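Local structure of hypothetical protein (Ruminococcus gnavus, 4QAN) at residues S23-E26 with E27-V31; F61-T64 with A65-L68. The protein is of unknown function but has a cystatin-like fold, a divergent member of the NTF2-like superfamily, and binds magnesium. One frame throughout, in Å; residues are numbered along the deposited sequence.

In the fold
Contact 1 is the start of one helix and contact 2 the end of another, a worked pair of how a short run of chain settles its own geometry. Contact 1 comes first, where the loop after helix 2-6 enters helix 27-39; contact 2 covers the short helix 61-67 and the first residue after it. Helices 43-48 and 52-58 lie between them in sequence. The centres are about 26 Å apart and the nearest atoms about 19 Å, so these are two independent local features. Contact 1 touches strands 116-122, 140-150 and 167-172 of an antiparallel sheet, whereas contact 2 lies between helices 126-135 and 287-296. Both are away from the magnesium-binding residue S360.

Contact 1 (S23-E26 with E27-V31); sequences SFSE and EEEAV
E27, the first residue of helix 27-39, follows directly on E26 at the N-cap. The two carboxylates come within 4.5 Å, E26 OE2 to E27 OE1. E27 OE2 is hydrogen-bonded to S142 OG and also lies near the E122 carboxylate, so its ionisation may be shifted. E28 directs its carboxylate away from the loop, to a salt bridge with K197. E29 turns back instead: its CG lies opposite the carbonyl carbon (chi1 -61°) and the extended chain beyond carries OE1 to S25 N, which donates over 3.3 Å. The bent bond meets OE1 from above the carboxylate plane, 46° out of it. A weak bond from E29 N to E26 O, also 3.3 Å, closes the first turn. The side-chain bond ties the residue before the N-cap to that turn, probably helping to fix the loop's entry. At A30, CA sits over one face of the F24 ring, 4.1 Å from its centroid, in a CH-pi contact, while CB touches F24 CD2. Beyond them, F24 meets Y33 and shares backbone hydrogen bonding with W168 of strand 167-172, A30 also packs on W168, and V31 faces strands 116-122 and 140-150.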
ATOM      1  N   SER A  23       7.846  -2.376  22.324  1.00 70.83           N
ATOM      2  CA  SER A  23       8.780  -1.800  21.367  1.00 67.23           C
ATOM      3  C   SER A  23      10.072  -2.602  21.305  1.00 64.93           C
ATOM      4  O   SER A  23      10.352  -3.411  22.181  1.00 68.39           O
ATOM      5  CB  SER A  23       9.106  -0.359  21.775  1.00 71.56           C
ATOM      6  OG  SER A  23       9.588  -0.301  23.117  1.00 75.68           O
ATOM      7  N   PHE A  24      10.849  -2.375  20.252  1.00 65.22           N
ATOM      8  CA  PHE A  24      12.200  -2.913  20.150  1.00 63.81           C
ATOM      9  C   PHE A  24      13.140  -1.730  20.338  1.00 63.35           C
ATOM     10  O   PHE A  24      13.145  -0.783  19.541  1.00 62.40           O
ATOM     11  CB  PHE A  24      12.421  -3.617  18.805  1.00 61.68           C
ATOM     12  CG  PHE A  24      11.329  -4.590  18.456  1.00 58.80           C
ATOM     13  CD1 PHE A  24      11.122  -5.725  19.231  1.00 59.36           C
ATOM     14  CD2 PHE A  24      10.489  -4.361  17.372  1.00 54.61           C
ATOM     15  CE1 PHE A  24      10.103  -6.613  18.922  1.00 57.19           C
ATOM     16  CE2 PHE A  24       9.474  -5.247  17.064  1.00 51.37           C
ATOM     17  CZ  PHE A  24       9.278  -6.371  17.838  1.00 52.72           C
ATOM     18  N   SER A  25      13.889  -1.772  21.433  1.00 64.15           N
ATOM     19  CA  SER A  25      14.794  -0.701  21.810  1.00 66.40           C
ATOM     20  C   SER A  25      16.149  -0.881  21.135  1.00 69.50           C
ATOM     21  O   SER A  25      16.942   0.061  21.064  1.00 73.18           O
ATOM     22  CB  SER A  25      14.964  -0.675  23.339  1.00 67.87           C
ATOM     23  OG  SER A  25      14.987  -1.989  23.878  1.00 65.99           O
ATOM     24  N   GLU A  26      16.417  -2.096  20.662  1.00 69.71           N
ATOM     25  CA  GLU A  26      17.655  -2.413  19.963  1.00 72.88           C
ATOM     26  C   GLU A  26      17.281  -2.977  18.614  1.00 71.87           C
ATOM     27  O   GLU A  26      16.311  -3.732  18.510  1.00 72.35           O
ATOM     28  CB  GLU A  26      18.463  -3.452  20.742  1.00 77.37           C
ATOM     29  CG  GLU A  26      19.952  -3.427  20.437  1.00 82.72           C
ATOM     30  CD  GLU A  26      20.667  -2.255  21.093  1.00 89.58           C
ATOM     31  OE1 GLU A  26      20.001  -1.436  21.765  1.00 90.18           O
ATOM     32  OE2 GLU A  26      21.904  -2.152  20.943  1.00 96.09           O
ATOM     33  N   GLU A  27      18.047  -2.628  17.581  1.00 71.84           N
ATOM     34  CA  GLU A  27      17.754  -3.116  16.230  1.00 67.40           C
ATOM     35  C   GLU A  27      17.859  -4.654  16.128  1.00 63.99           C
ATOM     36  O   GLU A  27      17.168  -5.270  15.320  1.00 57.28           O
ATOM     37  CB  GLU A  27      18.612  -2.406  15.158  1.00 68.24           C
ATOM     38  CG  GLU A  27      20.098  -2.751  15.121  1.00 72.08           C
ATOM     39  CD  GLU A  27      20.995  -1.604  15.556  1.00 78.95           C
ATOM     40  OE1 GLU A  27      20.842  -1.122  16.701  1.00 82.94           O
ATOM     41  OE2 GLU A  27      21.868  -1.198  14.754  1.00 79.74           O
ATOM     42  N   GLU A  28      18.691  -5.277  16.961  1.00 62.52           N
ATOM     43  CA  GLU A  28      18.841  -6.734  16.917  1.00 63.32           C
ATOM     44  C   GLU A  28      17.515  -7.438  17.243  1.00 60.85           C
ATOM     45  O   GLU A  28      17.135  -8.395  16.567  1.00 59.94           O
ATOM     46  CB  GLU A  28      19.961  -7.218  17.859  1.00 67.12           C
ATOM     47  CG  GLU A  28      20.442  -8.626  17.531  1.00 68.65           C
ATOM     48  CD  GLU A  28      21.640  -9.063  18.356  1.00 75.21           C
ATOM     49  OE1 GLU A  28      21.499  -9.213  19.589  1.00 79.25           O
ATOM     50  OE2 GLU A  28      22.723  -9.275  17.767  1.00 76.26           O
ATOM     51  N   GLU A  29      16.815  -6.941  18.261  1.00 60.59           N
ATOM     52  CA  GLU A  29      15.533  -7.511  18.688  1.00 60.33           C
ATOM     53  C   GLU A  29      14.548  -7.481  17.544  1.00 55.36           C
ATOM     54  O   GLU A  29      13.909  -8.484  17.247  1.00 55.22           O
ATOM     55  CB  GLU A  29      14.926  -6.712  19.839  1.00 63.50           C
ATOM     56  CG  GLU A  29      15.758  -6.645  21.108  1.00 70.20           C
ATOM     57  CD  GLU A  29      15.214  -5.603  22.074  1.00 76.62           C
ATOM     58  OE1 GLU A  29      14.131  -5.034  21.778  1.00 74.71           O
ATOM     59  OE2 GLU A  29      15.861  -5.353  23.120  1.00 73.21           O
ATOM     60  N   ALA A  30      14.433  -6.315  16.915  1.00 51.85           N
ATOM     61  CA  ALA A  30      13.554  -6.123  15.759  1.00 48.24           C
ATOM     62  C   ALA A  30      13.869  -7.108  14.623  1.00 47.11           C
ATOM     63  O   ALA A  30      12.962  -7.638  13.979  1.00 45.99           O
ATOM     64  CB  ALA A  30      13.665  -4.692  15.261  1.00 46.42           C
ATOM     65  N   VAL A  31      15.157  -7.363  14.398  1.00 48.58           N
ATOM     66  CA  VAL A  31      15.592  -8.301  13.368  1.00 47.58           C
ATOM     67  C   VAL A  31      15.156  -9.720  13.713  1.00 49.16           C
ATOM     68  O   VAL A  31      14.625 -10.434  12.855  1.00 47.81           O
ATOM     69  CB  VAL A  31      17.121  -8.279  13.190  1.00 49.89           C
ATOM     70  CG1 VAL A  31      17.587  -9.417  12.281  1.00 50.00           C
ATOM     71  CG2 VAL A  31      17.571  -6.934  12.644  1.00 50.06           C
TER

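Contact 2 (F61-T64 with A65-L68); sequences FVKT and AEEL
T64 and L68 lie side by side at the C-terminal end of an alpha-helix, where the regular i to i+4 ladder runs out. T64, A65 and E66 carry most of this contact, and each shows a different way in which one turn meets the next. At T64 the methyl CG2, set opposite the backbone N (chi1 -61° for OG1), lies beside L68, 4.0 Å from its CD1. The same torsion leaves OG1 turned back to the preceding turn, where it is hydrogen-bonded to the carbonyl oxygen of N60; a buried polar atom is thereby satisfied. L68 already departs from helical geometry, and its N makes weak bonds to both T64 O and A65 O.

A65 N donates to F61 O over 3.0 Å, the ordinary i to i+4 bond. The methyl lies alongside, CB 3.4 Å from F61 O.

E66 works on another side of the helix. Its N bonds to V62 O, and its extended chain runs beside V62, with CD 4.1 Å from V62 CG1. From there OE1 meets K63, whose chain bends at chi2 (-68°) to bring the ammonium alongside. Shortening E66 to an alanine is likely to leave the K63 ammonium without its mate in this turn, with the weak, long ion pair to E287 remaining, and V62 CG1 without the carboxylate beside it.

Outside the turn, helix 126-135 packs on K63, T64 and E67, with R128 pairing with E67, while helix 287-296 meets F61, V62 and E66. The K63–E66 bridge itself is loose: K63 NZ stands 3.5 Å from E66 OE1, a weak hydrogen bond.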
ATOM      1  N   PHE A  61       9.572  12.857   0.958  1.00 43.98           N
ATOM      2  CA  PHE A  61       9.203  12.744  -0.445  1.00 43.82           C
ATOM      3  C   PHE A  61      10.368  13.091  -1.361  1.00 45.30           C
ATOM      4  O   PHE A  61      10.766  12.280  -2.197  1.00 43.14           O
ATOM      5  CB  PHE A  61       8.007  13.666  -0.726  1.00 43.59           C
ATOM      6  CG  PHE A  61       7.516  13.622  -2.135  1.00 44.29           C
ATOM      7  CD1 PHE A  61       8.103  14.415  -3.117  1.00 47.15           C
ATOM      8  CD2 PHE A  61       6.456  12.817  -2.484  1.00 46.75           C
ATOM      9  CE1 PHE A  61       7.653  14.386  -4.425  1.00 44.11           C
ATOM     10  CE2 PHE A  61       5.995  12.781  -3.797  1.00 49.80           C
ATOM     11  CZ  PHE A  61       6.597  13.565  -4.768  1.00 49.38           C
ATOM     12  N   VAL A  62      10.913  14.296  -1.187  1.00 48.62           N
ATOM     13  CA  VAL A  62      11.986  14.806  -2.046  1.00 48.47           C
ATOM     14  C   VAL A  62      13.201  13.893  -2.032  1.00 48.37           C
ATOM     15  O   VAL A  62      13.679  13.468  -3.088  1.00 46.82           O
ATOM     16  CB  VAL A  62      12.412  16.242  -1.647  1.00 50.70           C
ATOM     17  CG1 VAL A  62      13.751  16.613  -2.269  1.00 53.44           C
ATOM     18  CG2 VAL A  62      11.354  17.249  -2.071  1.00 51.17           C
ATOM     19  N   LYS A  63      13.704  13.593  -0.840  1.00 49.69           N
ATOM     20  CA  LYS A  63      14.912  12.770  -0.721  1.00 52.02           C
ATOM     21  C   LYS A  63      14.718  11.367  -1.288  1.00 48.15           C
ATOM     22  O   LYS A  63      15.572  10.857  -2.006  1.00 47.26           O
ATOM     23  CB  LYS A  63      15.373  12.686   0.740  1.00 57.14           C
ATOM     24  CG  LYS A  63      15.815  14.017   1.334  1.00 62.01           C
ATOM     25  CD  LYS A  63      17.106  14.535   0.713  1.00 67.46           C
ATOM     26  CE  LYS A  63      17.198  16.056   0.794  1.00 74.34           C
ATOM     27  NZ  LYS A  63      18.148  16.626  -0.203  1.00 76.94           N
ATOM     28  N   THR A  64      13.588  10.753  -0.966  1.00 46.49           N
ATOM     29  CA  THR A  64      13.271   9.419  -1.451  1.00 43.15           C
ATOM     30  C   THR A  64      13.200   9.399  -2.977  1.00 43.50           C
ATOM     31  O   THR A  64      13.696   8.467  -3.615  1.00 46.21           O
ATOM     32  CB  THR A  64      11.961   8.905  -0.832  1.00 41.04           C
ATOM     33  OG1 THR A  64      12.106   8.824   0.590  1.00 42.49           O
ATOM     34  CG2 THR A  64      11.615   7.548  -1.352  1.00 41.12           C
ATOM     35  N   ALA A  65      12.626  10.438  -3.567  1.00 43.50           N
ATOM     36  CA  ALA A  65      12.530  10.510  -5.027  1.00 45.31           C
ATOM     37  C   ALA A  65      13.915  10.621  -5.678  1.00 50.40           C
ATOM     38  O   ALA A  65      14.159  10.055  -6.745  1.00 50.97           O
ATOM     39  CB  ALA A  65      11.650  11.677  -5.446  1.00 44.23           C
ATOM     40  N   GLU A  66      14.814  11.353  -5.031  1.00 50.46           N
ATOM     41  CA  GLU A  66      16.183  11.485  -5.519  1.00 57.97           C
ATOM     42  C   GLU A  66      16.933  10.138  -5.489  1.00 59.50           C
ATOM     43  O   GLU A  66      17.696   9.826  -6.395  1.00 60.76           O
ATOM     44  CB  GLU A  66      16.917  12.581  -4.736  1.00 59.27           C
ATOM     45  CG  GLU A  66      16.356  13.971  -5.040  1.00 60.51           C
ATOM     46  CD  GLU A  66      16.981  15.093  -4.225  1.00 63.46           C
ATOM     47  OE1 GLU A  66      17.383  14.855  -3.068  1.00 70.17           O
ATOM     48  OE2 GLU A  66      17.058  16.226  -4.744  1.00 60.99           O
ATOM     49  N   GLU A  67      16.677   9.335  -4.464  1.00 59.88           N
ATOM     50  CA  GLU A  67      17.224   7.987  -4.367  1.00 61.84           C
ATOM     51  C   GLU A  67      16.635   6.986  -5.395  1.00 61.19           C
ATOM     52  O   GLU A  67      17.305   6.013  -5.759  1.00 64.44           O
ATOM     53  CB  GLU A  67      17.027   7.474  -2.932  1.00 65.21           C
ATOM     54  CG  GLU A  67      17.267   5.983  -2.702  1.00 72.27           C
ATOM     55  CD  GLU A  67      18.720   5.547  -2.871  1.00 77.14           C
ATOM     56  OE1 GLU A  67      19.619   6.418  -2.974  1.00 73.57           O
ATOM     57  OE2 GLU A  67      18.959   4.312  -2.870  1.00 71.25           O
ATOM     58  N   LEU A  68      15.408   7.214  -5.866  1.00 55.36           N
ATOM     59  CA  LEU A  68      14.749   6.274  -6.785  1.00 52.74           C
ATOM     60  C   LEU A  68      14.273   6.934  -8.083  1.00 52.86           C
ATOM     61  O   LEU A  68      13.084   6.890  -8.408  1.00 49.48           O
ATOM     62  CB  LEU A  68      13.557   5.621  -6.082  1.00 55.19           C
ATOM     63  CG  LEU A  68      13.789   5.087  -4.669  1.00 60.32           C
ATOM     64  CD1 LEU A  68      12.466   4.711  -4.023  1.00 63.51           C
ATOM     65  CD2 LEU A  68      14.731   3.897  -4.688  1.00 64.76           C
TER